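Side-chain contact in type IV pilin structural subunit (PDB 3JYZ), which serves as the structural subunit of the type IV pilus, probably packing with further copies of itself to build the filament: residues S30-T33 with A34-T37. Residues are numbered along the deposited sequence; the frame is centred on the assembly and turned at random.
Sequences SAST and ADLT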
loop_
_atom_site.group_PDB
_atom_site.type_symbol
_atom_site.label_atom_id
_atom_site.label_comp_id
_atom_site.label_asym_id
_atom_site.label_seq_id
_atom_site.Cartn_x
_atom_site.Cartn_y
_atom_site.Cartn_z
ATOM N N SER A 30 -12.662 7.325 -4.911
ATOM C CA SER A 30 -12.406 7.071 -6.322
ATOM C C SER A 30 -13.401 7.603 -7.355
ATOM O O SER A 30 -13.266 7.312 -8.540
ATOM C CB SER A 30 -12.254 5.553 -6.468
ATOM O OG SER A 30 -13.341 4.880 -5.874
ATOM N N ALA A 31 -14.374 8.396 -6.922
ATOM C CA ALA A 31 -15.356 8.942 -7.863
ATOM C C ALA A 31 -14.809 10.176 -8.575
ATOM O O ALA A 31 -15.263 10.523 -9.665
ATOM C CB ALA A 31 -16.663 9.269 -7.157
ATOM N N SER A 32 -13.820 10.821 -7.962
ATOM C CA SER A 32 -13.255 12.061 -8.487
ATOM C C SER A 32 -11.955 12.392 -7.769
ATOM O O SER A 32 -11.675 11.845 -6.704
ATOM C CB SER A 32 -14.230 13.213 -8.268
ATOM O OG SER A 32 -14.315 13.529 -6.889
ATOM N N THR A 33 -11.173 13.297 -8.349
ATOM C CA THR A 33 -9.947 13.765 -7.724
ATOM C C THR A 33 -10.249 14.407 -6.376
ATOM O O THR A 33 -9.515 14.206 -5.407
ATOM C CB THR A 33 -9.200 14.766 -8.618
ATOM O OG1 THR A 33 -8.724 14.081 -9.784
ATOM C CG2 THR A 33 -8.005 15.367 -7.882
ATOM N N ALA A 34 -11.338 15.165 -6.311
ATOM C CA ALA A 34 -11.758 15.788 -5.060
ATOM C C ALA A 34 -12.022 14.760 -3.962
ATOM O O ALA A 34 -11.647 14.975 -2.810
ATOM C CB ALA A 34 -12.999 16.656 -5.285
ATOM N N ASP A 35 -12.668 13.653 -4.324
ATOM C CA ASP A 35 -12.968 12.588 -3.369
ATOM C C ASP A 35 -11.690 11.885 -2.913
ATOM O O ASP A 35 -11.536 11.565 -1.734
ATOM C CB ASP A 35 -13.914 11.552 -3.973
ATOM C CG ASP A 35 -15.353 12.032 -4.041
ATOM O OD1 ASP A 35 -15.644 13.161 -3.599
ATOM O OD2 ASP A 35 -16.200 11.260 -4.538
ATOM N N LEU A 36 -10.792 11.620 -3.856
ATOM C CA LEU A 36 -9.524 10.973 -3.529
ATOM C C LEU A 36 -8.703 11.856 -2.587
ATOM O O LEU A 36 -8.001 11.372 -1.694
ATOM C CB LEU A 36 -8.741 10.676 -4.806
ATOM C CG LEU A 36 -7.356 10.041 -4.643
ATOM C CD1 LEU A 36 -7.383 8.800 -3.741
ATOM C CD2 LEU A 36 -6.792 9.704 -6.023
ATOM N N THR A 37 -8.797 13.161 -2.796
ATOM C CA THR A 37 -8.085 14.119 -1.965
ATOM C C THR A 37 -8.665 14.122 -0.562
ATOM O O THR A 37 -7.930 14.098 0.427
ATOM C CB THR A 37 -8.182 15.505 -2.595
ATOM O OG1 THR A 37 -7.510 15.474 -3.859
ATOM C CG2 THR A 37 -7.533 16.563 -1.710
HETATM O O HOH W 1 -15.594 8.141 -4.372
#
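S32 and D35 illustrate how a serine caps the start of a helix: the S32 hydroxyl accepts from the D35 backbone N, a capping bond. D35 N donates to S32 OG over 3.1 Å, with 156° at the hydrogen, and a chi1 of 70° tucks OG between the backbone N and carbonyl carbon of S32, facing the first turn. Outward from this bond, D35 CB lies 3.5 Å from both S32 O and S32 OG. Next comes CG, which passes 3.4 Å from S32 OG, and there the carboxylate forks. OD2 turns back toward A31, touching its CB at 3.3 Å, and a water bridges it to A31 N; OD1 forms a salt bridge with R38, one turn further along. S32, just before helix 33-49, is its N-cap, and in this pilin domain the helix follows helix 4-28 after a short connecting loop. Sitting near the amino end of the helix, the negative D35 would probably be favoured by the helix dipole. The first regular turn closes as L36 N donates to S32 O at 3.0 Å. One residue on, T33 O is gripped twice, by T37 N and by T37 OG1 (2.8 Å), which arrive from opposite faces of the carbonyl plane. T37 OG1 gets there by standing beside its own backbone N (chi1 -64°). On helix 103-109, T33 touches A108 and L36 touches L103.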